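Local coordinates for vinylacetyl-CoA Delta-isomerase (Nitrosopumilus maritimus SCM1, PDB 6VJR), which binds FAD and a [4Fe-4S] cluster and probably acts as a vinylacetyl-CoA isomerase and 4-hydroxybutyryl-CoA dehydratase, at residues R13-K18 against I217-K222; A146-K151 against K184-G189; F167-D172 against K209-V214; T225-R230 against L256-R261. All blocks are in the same frame, centred on the assembly; numbering follows the deposited sequence.

Contact 1. Residues R13-K18 against I217-K222; sequences RGRDLK and IPADAK
Leu17 rests its branched end on the turn at Ala219 and Asp220. Its CG lies 3.7 Å from Ala219 O, and from there the methyls diverge: CD1 reaches to 3.9 Å from Asp220 CB, while CD2 stands 4.2 Å from Ala219 CB. The first torsion of Leu17 (chi1 -89°) keeps CG opposite the carbonyl carbon and beside the backbone N, which swings the isobutyl end over the turn although CB itself does not point there. Because the Leu17 and Asp220 side chains cross at about a right angle, they meet at a point and not along their lengths.

Arg15 adds a second, looser touch. A bend at chi3 (-64°) brings NH1 to 4.0 Å from Ala219 CB, at an oblique approach; the polar work of this NH1 is done with Ser193 O, so Ala219 merely flanks it. Asp220 joins through water: its OD2 accepts from a water at 2.7 Å, and the same water donates to Arg15 O at 2.8 Å.

An alanine in place of Leu17 lacks CG and both methyls, and the turn would probably lose its apolar cover at Ala219 and at Asp220 CB.

Within 217-222, Pro218 to Ala221 form a type I beta turn at the end of strand 213-218, closed by Ala221 N to Pro218 O at 3.0 Å. The contact seats the loop between helix 5-11 and strand 19-21 against this turn by apolar touches and a water bridge.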
# COMPACT_ATOMS: atom_id res chain seq x y z
N ARG A 13 -22.73 -25.36 -33.22
CA ARG A 13 -22.58 -26.77 -33.57
C ARG A 13 -22.36 -26.95 -35.07
O ARG A 13 -22.96 -26.27 -35.90
CB ARG A 13 -23.78 -27.62 -33.17
CG ARG A 13 -23.94 -27.76 -31.67
CD ARG A 13 -25.07 -28.71 -31.34
NE ARG A 13 -25.27 -28.88 -29.90
CZ ARG A 13 -24.52 -29.65 -29.13
NH1 ARG A 13 -23.54 -30.38 -29.65
NH2 ARG A 13 -24.79 -29.73 -27.84
N GLY A 14 -21.48 -27.90 -35.40
CA GLY A 14 -21.35 -28.32 -36.77
C GLY A 14 -20.54 -27.36 -37.64
O GLY A 14 -20.67 -27.48 -38.86
N ARG A 15 -19.69 -26.48 -37.03
CA ARG A 15 -19.01 -25.45 -37.81
C ARG A 15 -17.64 -25.87 -38.36
O ARG A 15 -17.10 -25.23 -39.27
CB ARG A 15 -18.84 -24.15 -37.04
CG ARG A 15 -20.17 -23.66 -36.47
CD ARG A 15 -20.11 -22.18 -36.10
NE ARG A 15 -19.14 -21.96 -35.03
CZ ARG A 15 -18.72 -20.77 -34.61
NH1 ARG A 15 -19.25 -19.67 -35.11
NH2 ARG A 15 -17.81 -20.68 -33.67
N ASP A 16 -17.07 -26.93 -37.80
CA ASP A 16 -15.75 -27.40 -38.24
C ASP A 16 -14.65 -26.32 -38.33
O ASP A 16 -13.80 -26.35 -39.23
CB ASP A 16 -15.87 -28.22 -39.51
CG ASP A 16 -14.67 -29.13 -39.77
OD1 ASP A 16 -14.11 -29.68 -38.77
OD2 ASP A 16 -14.29 -29.28 -40.95
N LEU A 17 -14.56 -25.43 -37.33
CA LEU A 17 -13.37 -24.60 -37.11
C LEU A 17 -12.18 -25.53 -36.90
O LEU A 17 -12.38 -26.59 -36.34
CB LEU A 17 -13.59 -23.74 -35.86
CG LEU A 17 -14.27 -22.37 -36.05
CD1 LEU A 17 -15.59 -22.41 -36.74
CD2 LEU A 17 -14.39 -21.60 -34.73
N LYS A 18 -10.99 -25.11 -37.33
CA LYS A 18 -9.76 -25.83 -37.07
C LYS A 18 -9.22 -25.37 -35.71
O LYS A 18 -8.70 -24.26 -35.61
CB LYS A 18 -8.75 -25.59 -38.19
CG LYS A 18 -7.54 -26.45 -38.02
CD LYS A 18 -6.43 -26.21 -39.03
CE LYS A 18 -6.77 -26.57 -40.41
NZ LYS A 18 -5.68 -26.25 -41.33
N ILE A 217 -14.01 -10.98 -40.24
CA ILE A 217 -13.98 -12.30 -40.83
C ILE A 217 -14.96 -13.19 -40.08
O ILE A 217 -15.10 -13.08 -38.85
CB ILE A 217 -12.57 -12.90 -40.84
CG1 ILE A 217 -12.00 -13.11 -39.46
CG2 ILE A 217 -11.62 -12.05 -41.67
CD1 ILE A 217 -10.71 -13.90 -39.44
N PRO A 218 -15.65 -14.11 -40.78
CA PRO A 218 -16.43 -15.12 -40.08
C PRO A 218 -15.49 -16.05 -39.32
O PRO A 218 -14.38 -16.33 -39.78
CB PRO A 218 -17.26 -15.75 -41.19
CG PRO A 218 -16.29 -15.68 -42.35
CD PRO A 218 -15.63 -14.32 -42.23
N ALA A 219 -15.96 -16.59 -38.19
CA ALA A 219 -15.10 -17.45 -37.39
C ALA A 219 -14.68 -18.68 -38.18
O ALA A 219 -13.65 -19.25 -37.87
CB ALA A 219 -15.80 -17.88 -36.13
N ASP A 220 -15.48 -19.10 -39.17
CA ASP A 220 -15.17 -20.27 -40.00
C ASP A 220 -14.42 -19.93 -41.30
O ASP A 220 -14.39 -20.77 -42.19
CB ASP A 220 -16.42 -21.08 -40.32
CG ASP A 220 -17.48 -20.41 -41.17
OD1 ASP A 220 -17.29 -19.21 -41.49
OD2 ASP A 220 -18.47 -21.12 -41.55
N ALA A 221 -13.83 -18.73 -41.42
CA ALA A 221 -13.05 -18.35 -42.59
C ALA A 221 -11.95 -19.36 -42.90
O ALA A 221 -11.27 -19.85 -42.00
CB ALA A 221 -12.45 -16.99 -42.38
N LYS A 222 -11.75 -19.59 -44.21
CA LYS A 222 -10.63 -20.41 -44.68
C LYS A 222 -9.30 -19.72 -44.37
O LYS A 222 -9.18 -18.51 -44.49
CB LYS A 222 -10.82 -20.68 -46.18
CG LYS A 222 -12.05 -21.55 -46.42
CD LYS A 222 -12.15 -22.86 -45.63
CE LYS A 222 -13.34 -23.70 -46.01
NZ LYS A 222 -13.51 -24.84 -45.10
O HOH W 1 -18.84 -23.67 -40.75

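Contact 2. Residues A146-K151 against K184-G189; sequences AMTDPK and KAHQTG. With FAD (flavin-adenine dinucleotide), chain F.
Lys184 and Asp149 provide the charged part of this contact. Their side chains run side by side in the same direction, and Lys184 NZ forms a salt bridge with Asp149 OD2 at 2.9 Å, meeting it on the syn side but 33° out of the carboxylate plane. A bend at chi2 (-63°) folds the lysine back so that NZ also donates to Met147 O at 2.9 Å, from above the carbonyl plane. Met199 O takes a further bond from NZ, and Thr168 N binds Asp149 OD2, so this buried ion pair is held from several directions.

In the backbone, Ala185 N donates to Thr148 O at 2.8 Å.

Hydrogen bonds to the flavin come from both segments. FAD O2 accepts three N-H groups: Met147 N and Thr148 N, each at 2.8 Å, and Gln187 NE2 at 3.1 Å. Thr148 OG1 donates to FAD N1 at 2.9 Å, and Thr188 OG1 donates to FAD N5 at 2.8 Å. Farther along the cofactor, Lys151 NZ binds the phosphate oxygen O1A.

Packing contacts centre on His186. Its CB lies against FAD C9A, O3' of the cofactor sits over one ring face, toward the rim, and Ala185 CB over the opposite one. Thr148 CG2 approaches the ring edge, and ND1 is bonded to Thr390 of the second subunit.

Donors gathered around N1 and O2 would probably favour negative charge there on a reduced flavin. This is the isoalloxazine end of an FAD site in an acyl-CoA dehydrogenase-like fold, completed by the second subunit.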
# COMPACT_ATOMS: atom_id res chain seq x y z
N ALA A 146 -10.29 -8.53 -32.18
CA ALA A 146 -8.98 -9.12 -32.31
C ALA A 146 -7.94 -8.06 -32.65
O ALA A 146 -7.59 -7.85 -33.82
CB ALA A 146 -9.02 -10.24 -33.33
N MET A 147 -7.35 -7.49 -31.59
CA MET A 147 -6.39 -6.41 -31.77
C MET A 147 -4.96 -6.90 -31.57
O MET A 147 -4.10 -6.65 -32.42
CB MET A 147 -6.73 -5.26 -30.82
CG MET A 147 -5.69 -4.16 -30.81
SD MET A 147 -6.21 -2.64 -30.00
CE MET A 147 -7.48 -2.07 -31.13
N THR A 148 -4.70 -7.54 -30.45
CA THR A 148 -3.33 -7.82 -30.05
C THR A 148 -2.67 -8.91 -30.87
O THR A 148 -3.01 -10.08 -30.76
CB THR A 148 -3.30 -8.19 -28.57
OG1 THR A 148 -4.06 -7.30 -27.77
CG2 THR A 148 -1.86 -8.25 -28.09
N ASP A 149 -1.59 -8.53 -31.58
CA ASP A 149 -0.74 -9.44 -32.32
C ASP A 149 0.29 -10.03 -31.34
O ASP A 149 0.42 -9.61 -30.19
CB ASP A 149 0.01 -8.73 -33.44
CG ASP A 149 -0.91 -7.88 -34.30
OD1 ASP A 149 -1.21 -6.76 -33.85
OD2 ASP A 149 -1.42 -8.39 -35.32
N PRO A 150 1.01 -11.09 -31.75
CA PRO A 150 2.06 -11.64 -30.91
C PRO A 150 3.19 -10.66 -30.58
O PRO A 150 3.71 -10.75 -29.48
CB PRO A 150 2.53 -12.87 -31.67
CG PRO A 150 1.35 -13.23 -32.53
CD PRO A 150 0.79 -11.90 -32.93
N LYS A 151 3.58 -9.85 -31.57
CA LYS A 151 4.44 -8.68 -31.45
C LYS A 151 5.96 -8.94 -31.48
O LYS A 151 6.70 -7.97 -31.57
CB LYS A 151 4.13 -7.82 -30.22
CG LYS A 151 2.73 -7.22 -30.23
CD LYS A 151 2.46 -6.17 -29.17
CE LYS A 151 2.75 -6.64 -27.82
NZ LYS A 151 2.43 -5.71 -26.71
N LYS A 184 -3.30 -13.25 -34.09
CA LYS A 184 -3.84 -12.45 -33.00
C LYS A 184 -3.83 -13.33 -31.75
O LYS A 184 -4.30 -14.45 -31.79
CB LYS A 184 -5.25 -11.95 -33.35
CG LYS A 184 -5.29 -10.94 -34.49
CD LYS A 184 -4.59 -9.59 -34.33
CE LYS A 184 -4.92 -8.61 -35.41
NZ LYS A 184 -4.11 -7.39 -35.23
N ALA A 185 -3.14 -12.87 -30.68
CA ALA A 185 -2.95 -13.66 -29.49
C ALA A 185 -3.95 -13.30 -28.40
O ALA A 185 -4.51 -12.21 -28.39
CB ALA A 185 -1.52 -13.49 -29.01
N HIS A 186 -4.14 -14.23 -27.45
CA HIS A 186 -4.93 -14.01 -26.23
C HIS A 186 -6.40 -13.70 -26.52
O HIS A 186 -7.00 -12.88 -25.85
CB HIS A 186 -4.40 -12.82 -25.43
CG HIS A 186 -2.92 -12.68 -25.47
ND1 HIS A 186 -2.00 -13.52 -24.87
CD2 HIS A 186 -2.23 -11.72 -26.10
CE1 HIS A 186 -0.79 -13.06 -25.17
NE2 HIS A 186 -0.91 -11.96 -25.89
N GLN A 187 -6.94 -14.28 -27.58
CA GLN A 187 -8.24 -13.81 -28.07
C GLN A 187 -9.43 -14.40 -27.34
O GLN A 187 -9.70 -15.60 -27.45
CB GLN A 187 -8.28 -14.12 -29.57
CG GLN A 187 -7.30 -13.27 -30.35
CD GLN A 187 -7.57 -11.79 -30.21
OE1 GLN A 187 -8.70 -11.37 -30.27
NE2 GLN A 187 -6.52 -10.99 -30.02
N THR A 188 -10.12 -13.53 -26.61
CA THR A 188 -11.21 -13.90 -25.73
C THR A 188 -12.41 -14.36 -26.56
O THR A 188 -12.93 -13.60 -27.36
CB THR A 188 -11.55 -12.69 -24.83
OG1 THR A 188 -10.44 -12.42 -23.96
CG2 THR A 188 -12.77 -12.96 -23.97
N GLY A 189 -12.86 -15.59 -26.27
CA GLY A 189 -14.11 -16.09 -26.81
C GLY A 189 -14.11 -16.25 -28.33
O GLY A 189 -15.18 -16.39 -28.92
PA FAD F . 3.86 -7.41 -23.35
O1A FAD F . 3.63 -6.26 -24.24
O2A FAD F . 4.87 -8.40 -23.76
O5B FAD F . 4.07 -6.80 -21.89
C5B FAD F . 5.00 -7.37 -20.94
C4B FAD F . 5.64 -6.24 -20.18
O4B FAD F . 6.55 -5.53 -21.05
C3B FAD F . 4.70 -5.18 -19.57
O3B FAD F . 5.20 -4.74 -18.31
C2B FAD F . 4.77 -4.05 -20.59
O2B FAD F . 4.44 -2.75 -20.12
C1B FAD F . 6.23 -4.14 -21.03
N9A FAD F . 6.47 -3.64 -22.38
C8A FAD F . 6.06 -4.15 -23.59
N7A FAD F . 6.47 -3.47 -24.64
C5A FAD F . 7.18 -2.42 -24.08
C6A FAD F . 7.87 -1.34 -24.67
N6A FAD F . 7.99 -1.19 -25.98
N1A FAD F . 8.42 -0.43 -23.83
C2A FAD F . 8.33 -0.63 -22.51
N3A FAD F . 7.74 -1.62 -21.84
C4A FAD F . 7.17 -2.50 -22.69
N1 FAD F . -6.31 -8.77 -26.75
C2 FAD F . -7.18 -8.74 -27.81
O2 FAD F . -6.93 -8.14 -28.87
N3 FAD F . -8.42 -9.35 -27.67
C4 FAD F . -8.87 -10.03 -26.58
O4 FAD F . -9.93 -10.63 -26.59
C4X FAD F . -7.89 -10.13 -25.51
N5 FAD F . -8.23 -10.81 -24.40
C5X FAD F . -7.23 -11.09 -23.50
C6 FAD F . -7.46 -11.98 -22.44
C7 FAD F . -6.46 -12.32 -21.54
C7M FAD F . -6.72 -13.37 -20.49
C8 FAD F . -5.23 -11.65 -21.59
C8M FAD F . -4.17 -11.91 -20.56
C9 FAD F . -5.00 -10.70 -22.57
C9A FAD F . -5.99 -10.43 -23.55
N10 FAD F . -5.75 -9.57 -24.62
C10 FAD F . -6.64 -9.46 -25.68
C1' FAD F . -4.35 -9.13 -24.79
C2' FAD F . -3.87 -7.95 -23.98
O2' FAD F . -4.35 -6.76 -24.61
C3' FAD F . -2.33 -7.95 -23.92
O3' FAD F . -1.97 -9.04 -23.09
C4' FAD F . -1.70 -6.63 -23.47
O4' FAD F . -1.85 -5.62 -24.49
C5' FAD F . -0.22 -6.77 -23.15
O5' FAD F . 0.47 -7.27 -24.28
P FAD F . 1.36 -8.54 -24.19
O1P FAD F . 0.63 -9.69 -23.65
O2P FAD F . 2.03 -8.68 -25.49
O3P FAD F . 2.49 -8.23 -23.10
O HOH W 2 0.95 -10.32 -27.48

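Contact 3. Residues F167-D172 against K209-V214; sequences FTRIVD and KDWAIV
The indole of Trp211 is met on one face by Arg169 and at its edge by Phe167. Arg169 CB stands 3.7 Å from the centroid of the five-membered ring and only 16° off the ring normal, which makes this a CH-pi contact through the aliphatic root of the arginine. With Arg169 CG between the backbone N and the carbonyl carbon, and the chain extended from CG to NE, the arginine runs alongside the indole. The guanidinium is tilted 36° from the ring, so it is not stacked on it; Val171 CG1 lies over the centre of one guanidinium face. At the indole edge, near its plane, Trp211 NE1 makes a weak hydrogen bond to Phe167 O at 2.9 Å, and it has a second acceptor in Pro164 O. Phe167 CB also packs against Trp211 CD1 at 3.4 Å, although the phenyl ring itself leads away.

Beyond the indole, Ile170 N donates to Asp210 O at 2.9 Å, almost straight (169° at the hydrogen). Ile170 CG1 lies 3.8 Å from Ile213 CB, the two branched side chains crossing at a slant. Two waters bridge the segments: one donates to Thr168 O (2.7 Å) and Trp211 O (2.8 Å), another to Ile170 O (2.6 Å) and Asp210 OD2.

The end of Arg169 leads away from the indole, and its NE forms a salt bridge with Asp165. The chemistry is therefore mixed: apolar carbon covers the indole face, backbone oxygens satisfy its N-H, and the straight Ile170-Asp210 hydrogen bond and two waters fasten the start of strand 169-173 to the 3-10 turn leading into strand 213-218.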
# COMPACT_ATOMS: atom_id res chain seq x y z
N PHE A 167 3.17 -8.99 -36.69
CA PHE A 167 1.96 -8.19 -36.64
C PHE A 167 1.19 -8.50 -37.93
O PHE A 167 1.80 -8.66 -39.00
CB PHE A 167 2.26 -6.69 -36.59
CG PHE A 167 2.89 -6.16 -35.31
CD1 PHE A 167 4.24 -6.39 -35.05
CD2 PHE A 167 2.16 -5.42 -34.41
CE1 PHE A 167 4.83 -5.87 -33.92
CE2 PHE A 167 2.75 -4.93 -33.25
CZ PHE A 167 4.09 -5.13 -33.04
N THR A 168 -0.13 -8.50 -37.83
CA THR A 168 -1.01 -8.86 -38.94
C THR A 168 -0.97 -7.81 -40.06
O THR A 168 -1.06 -6.61 -39.83
CB THR A 168 -2.42 -9.06 -38.37
OG1 THR A 168 -2.41 -10.16 -37.47
CG2 THR A 168 -3.44 -9.38 -39.46
N ARG A 169 -0.83 -8.29 -41.29
CA ARG A 169 -0.64 -7.41 -42.43
C ARG A 169 -1.37 -7.91 -43.69
O ARG A 169 -1.71 -9.08 -43.83
CB ARG A 169 0.84 -7.30 -42.77
CG ARG A 169 1.44 -8.64 -43.17
CD ARG A 169 2.95 -8.56 -43.28
NE ARG A 169 3.59 -9.84 -43.63
CZ ARG A 169 4.16 -10.11 -44.80
NH1 ARG A 169 4.41 -9.13 -45.61
NH2 ARG A 169 4.59 -11.31 -45.10
N ILE A 170 -1.59 -6.96 -44.60
CA ILE A 170 -2.05 -7.29 -45.94
C ILE A 170 -0.87 -7.86 -46.73
O ILE A 170 0.18 -7.23 -46.83
CB ILE A 170 -2.56 -6.02 -46.62
CG1 ILE A 170 -3.70 -5.37 -45.82
CG2 ILE A 170 -2.99 -6.30 -48.06
CD1 ILE A 170 -3.97 -3.93 -46.21
N VAL A 171 -1.06 -9.03 -47.32
CA VAL A 171 -0.04 -9.66 -48.15
C VAL A 171 -0.39 -9.64 -49.64
O VAL A 171 0.51 -9.86 -50.46
CB VAL A 171 0.27 -11.09 -47.67
CG1 VAL A 171 0.89 -11.10 -46.29
CG2 VAL A 171 -0.92 -12.02 -47.69
N ASP A 172 -1.67 -9.46 -50.00
CA ASP A 172 -2.03 -9.34 -51.40
C ASP A 172 -3.40 -8.70 -51.49
O ASP A 172 -4.10 -8.60 -50.49
CB ASP A 172 -2.11 -10.69 -52.08
CG ASP A 172 -1.94 -10.69 -53.59
OD1 ASP A 172 -1.83 -9.59 -54.21
OD2 ASP A 172 -1.90 -11.79 -54.15
N LYS A 209 2.45 0.88 -43.36
CA LYS A 209 1.20 0.99 -44.11
C LYS A 209 0.54 -0.38 -44.33
O LYS A 209 -0.68 -0.49 -44.25
CB LYS A 209 1.52 1.70 -45.44
CG LYS A 209 0.34 2.08 -46.24
CD LYS A 209 0.68 3.04 -47.38
CE LYS A 209 1.07 2.31 -48.65
NZ LYS A 209 1.47 3.15 -49.78
N ASP A 210 1.33 -1.42 -44.64
CA ASP A 210 0.78 -2.75 -44.91
C ASP A 210 0.02 -3.34 -43.72
O ASP A 210 -0.78 -4.26 -43.87
CB ASP A 210 1.87 -3.70 -45.37
CG ASP A 210 2.44 -3.42 -46.75
OD1 ASP A 210 1.91 -2.50 -47.43
OD2 ASP A 210 3.41 -4.11 -47.11
N TRP A 211 0.31 -2.85 -42.51
CA TRP A 211 -0.29 -3.32 -41.28
C TRP A 211 -1.52 -2.50 -40.89
O TRP A 211 -2.17 -2.82 -39.91
CB TRP A 211 0.76 -3.33 -40.16
CG TRP A 211 1.85 -4.35 -40.33
CD1 TRP A 211 1.87 -5.58 -39.78
CD2 TRP A 211 3.09 -4.22 -41.08
NE1 TRP A 211 3.01 -6.25 -40.13
CE2 TRP A 211 3.79 -5.45 -40.91
CE3 TRP A 211 3.67 -3.22 -41.86
CZ2 TRP A 211 5.03 -5.68 -41.48
CZ3 TRP A 211 4.92 -3.45 -42.41
CH2 TRP A 211 5.58 -4.66 -42.24
N ALA A 212 -1.89 -1.48 -41.69
CA ALA A 212 -3.05 -0.66 -41.42
C ALA A 212 -4.29 -1.31 -42.03
O ALA A 212 -4.80 -0.91 -43.08
CB ALA A 212 -2.85 0.75 -41.91
N ILE A 213 -4.74 -2.41 -41.41
CA ILE A 213 -5.86 -3.20 -41.89
C ILE A 213 -6.82 -3.45 -40.73
O ILE A 213 -6.44 -3.94 -39.67
CB ILE A 213 -5.40 -4.51 -42.55
CG1 ILE A 213 -6.56 -5.38 -43.03
CG2 ILE A 213 -4.44 -5.29 -41.66
CD1 ILE A 213 -7.40 -4.75 -44.13
N VAL A 214 -8.10 -3.11 -40.98
CA VAL A 214 -9.21 -3.54 -40.16
C VAL A 214 -10.16 -4.32 -41.05
O VAL A 214 -10.57 -3.81 -42.10
CB VAL A 214 -9.98 -2.38 -39.51
CG1 VAL A 214 -11.22 -2.89 -38.75
CG2 VAL A 214 -9.05 -1.57 -38.60
O HOH W 3 -2.03 -4.87 -38.02
O HOH W 4 2.79 -6.90 -46.86

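Contact 4. Residues T225-R230 against L256-R261; sequences TYIYGR and LIILDR
Tyr226 and Ile257 touch because both first torsions set the next carbon beside the backbone N and opposite the carbonyl carbon (chi1 -59° and -49°); the two side chains then run side by side from the same face of the sheet. The strands 225-228 and 256-259 are antiparallel neighbours, 158° between their directions, in the beta domain of an acyl-CoA dehydrogenase-like fold.

Four backbone bonds fix the register. In the hydrogen-bonded pair Thr225 with Ile258, Thr225 N donates to Ile258 O at 3.0 Å and Ile258 N returns to Thr225 O at 2.7 Å. The pair Ile227 with Leu256 repeats this, Ile227 N to Leu256 O and Leu256 N to Ile227 O, each 2.9 Å. Between them, Tyr226 with Ile257 is a non-hydrogen-bonded pair.

Ile257 CG1 approaches the Tyr226 ring obliquely, 4.0 Å from CD2, while the phenol OH goes on to bond Ala219 O. A serine in place of Ile257 would probably leave this side of the Tyr226 ring without its apolar neighbour and open a gap toward Gln187, which Ile257 also touches. On the other face, Ile227 CB and Leu256 CB lie 4.4 Å apart, and Pro392 and Leu406 of the second subunit pack against these two residues. Leu256 O, which already accepts from Ile227 N, also receives a CA-H...O contact from Tyr226, with Tyr226 CA and Leu256 O 3.4 Å apart.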
# COMPACT_ATOMS: atom_id res chain seq x y z
N THR A 225 -6.38 -20.86 -38.29
CA THR A 225 -6.15 -21.92 -37.32
C THR A 225 -6.23 -21.31 -35.92
O THR A 225 -5.65 -20.25 -35.68
CB THR A 225 -4.77 -22.54 -37.54
OG1 THR A 225 -4.60 -23.00 -38.89
CG2 THR A 225 -4.54 -23.67 -36.56
N TYR A 226 -6.93 -22.01 -35.02
CA TYR A 226 -7.02 -21.62 -33.61
C TYR A 226 -6.19 -22.58 -32.77
O TYR A 226 -6.35 -23.80 -32.91
CB TYR A 226 -8.46 -21.64 -33.09
CG TYR A 226 -9.41 -20.73 -33.83
CD1 TYR A 226 -10.09 -21.19 -34.95
CD2 TYR A 226 -9.64 -19.42 -33.44
CE1 TYR A 226 -10.98 -20.38 -35.64
CE2 TYR A 226 -10.53 -18.61 -34.12
CZ TYR A 226 -11.20 -19.08 -35.23
OH TYR A 226 -12.06 -18.22 -35.86
N ILE A 227 -5.33 -22.02 -31.90
CA ILE A 227 -4.55 -22.82 -30.98
C ILE A 227 -4.94 -22.41 -29.56
O ILE A 227 -4.69 -21.29 -29.16
CB ILE A 227 -3.05 -22.75 -31.24
CG1 ILE A 227 -2.69 -23.04 -32.71
CG2 ILE A 227 -2.36 -23.73 -30.30
CD1 ILE A 227 -1.23 -22.85 -33.04
N TYR A 228 -5.61 -23.31 -28.86
CA TYR A 228 -6.24 -22.99 -27.59
C TYR A 228 -5.18 -22.69 -26.52
O TYR A 228 -4.17 -23.35 -26.45
CB TYR A 228 -7.10 -24.18 -27.15
CG TYR A 228 -8.37 -23.81 -26.40
CD1 TYR A 228 -9.55 -23.55 -27.10
CD2 TYR A 228 -8.42 -23.74 -25.02
CE1 TYR A 228 -10.69 -23.15 -26.46
CE2 TYR A 228 -9.59 -23.38 -24.37
CZ TYR A 228 -10.73 -23.11 -25.09
OH TYR A 228 -11.88 -22.74 -24.46
N GLY A 229 -5.46 -21.73 -25.64
CA GLY A 229 -4.59 -21.48 -24.50
C GLY A 229 -4.92 -22.37 -23.31
O GLY A 229 -6.05 -22.62 -22.98
N ARG A 230 -3.87 -22.80 -22.59
CA ARG A 230 -4.06 -23.47 -21.32
C ARG A 230 -4.53 -22.45 -20.28
O ARG A 230 -4.36 -21.25 -20.47
CB ARG A 230 -2.77 -24.11 -20.83
CG ARG A 230 -2.33 -25.32 -21.62
CD ARG A 230 -1.45 -26.23 -20.80
NE ARG A 230 -2.26 -26.97 -19.83
CZ ARG A 230 -1.95 -28.18 -19.38
NH1 ARG A 230 -0.76 -28.74 -19.65
NH2 ARG A 230 -2.79 -28.81 -18.57
N LEU A 256 -4.93 -18.45 -29.65
CA LEU A 256 -4.12 -17.81 -30.67
C LEU A 256 -4.76 -18.07 -32.03
O LEU A 256 -4.98 -19.22 -32.41
CB LEU A 256 -2.72 -18.41 -30.57
CG LEU A 256 -1.69 -17.92 -31.58
CD1 LEU A 256 -1.37 -16.45 -31.47
CD2 LEU A 256 -0.44 -18.77 -31.49
N ILE A 257 -5.05 -17.00 -32.75
CA ILE A 257 -5.65 -17.07 -34.07
C ILE A 257 -4.54 -16.86 -35.10
O ILE A 257 -3.89 -15.81 -35.16
CB ILE A 257 -6.73 -16.02 -34.25
CG1 ILE A 257 -7.74 -15.96 -33.12
CG2 ILE A 257 -7.41 -16.24 -35.61
CD1 ILE A 257 -8.79 -14.89 -33.31
N ILE A 258 -4.28 -17.91 -35.87
CA ILE A 258 -3.34 -17.82 -36.96
C ILE A 258 -4.09 -17.51 -38.25
O ILE A 258 -5.12 -18.11 -38.51
CB ILE A 258 -2.51 -19.10 -37.12
CG1 ILE A 258 -1.99 -19.64 -35.77
CG2 ILE A 258 -1.40 -18.85 -38.15
CD1 ILE A 258 -1.01 -18.72 -35.08
N LEU A 259 -3.55 -16.57 -39.04
CA LEU A 259 -4.12 -16.18 -40.33
C LEU A 259 -3.13 -16.45 -41.45
O LEU A 259 -2.00 -15.92 -41.43
CB LEU A 259 -4.43 -14.69 -40.28
CG LEU A 259 -5.24 -14.21 -39.06
CD1 LEU A 259 -5.13 -12.71 -38.83
CD2 LEU A 259 -6.67 -14.60 -39.21
N ASP A 260 -3.52 -17.30 -42.41
CA ASP A 260 -2.72 -17.63 -43.59
C ASP A 260 -3.51 -17.23 -44.83
O ASP A 260 -4.35 -17.96 -45.34
CB ASP A 260 -2.34 -19.09 -43.62
CG ASP A 260 -1.44 -19.48 -44.77
OD1 ASP A 260 -0.91 -18.56 -45.43
OD2 ASP A 260 -1.30 -20.69 -45.03
N ARG A 261 -3.20 -16.02 -45.31
CA ARG A 261 -3.74 -15.53 -46.56
C ARG A 261 -5.27 -15.61 -46.52
O ARG A 261 -5.91 -16.06 -47.49
CB ARG A 261 -3.17 -16.23 -47.79
CG ARG A 261 -1.68 -16.02 -47.99
CD ARG A 261 -1.11 -17.00 -49.01
NE ARG A 261 -1.16 -18.31 -48.33
CZ ARG A 261 -0.79 -19.50 -48.78
NH1 ARG A 261 -1.01 -20.56 -48.02
NH2 ARG A 261 -0.23 -19.65 -49.98

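Overall arrangement
Contacts 2 and 4 lie closest together, their centres about 9 Å apart. Their strands 177-188 and 254-259 are neighbours in one sheet, joined by Ile257 N to Lys184 O at 2.8 Å, and both contacts touch the second subunit. Contact 3 borders contact 2 where Lys184 CE packs 3.6 Å from Thr168 OG1, and its strand 169-173 pairs with strand 177-188 in the same sheet; its Phe167 side chain is about 9 Å from FAD. Contact 1 adjoins contact 4, where Lys18 O and Tyr226 N are 2.9 Å apart. Contact 2 alone holds the flavin directly; the side chain of Ile257 in contact 4 stands about 8 Å from FAD, and that of Ala219 in contact 1 about 13 Å.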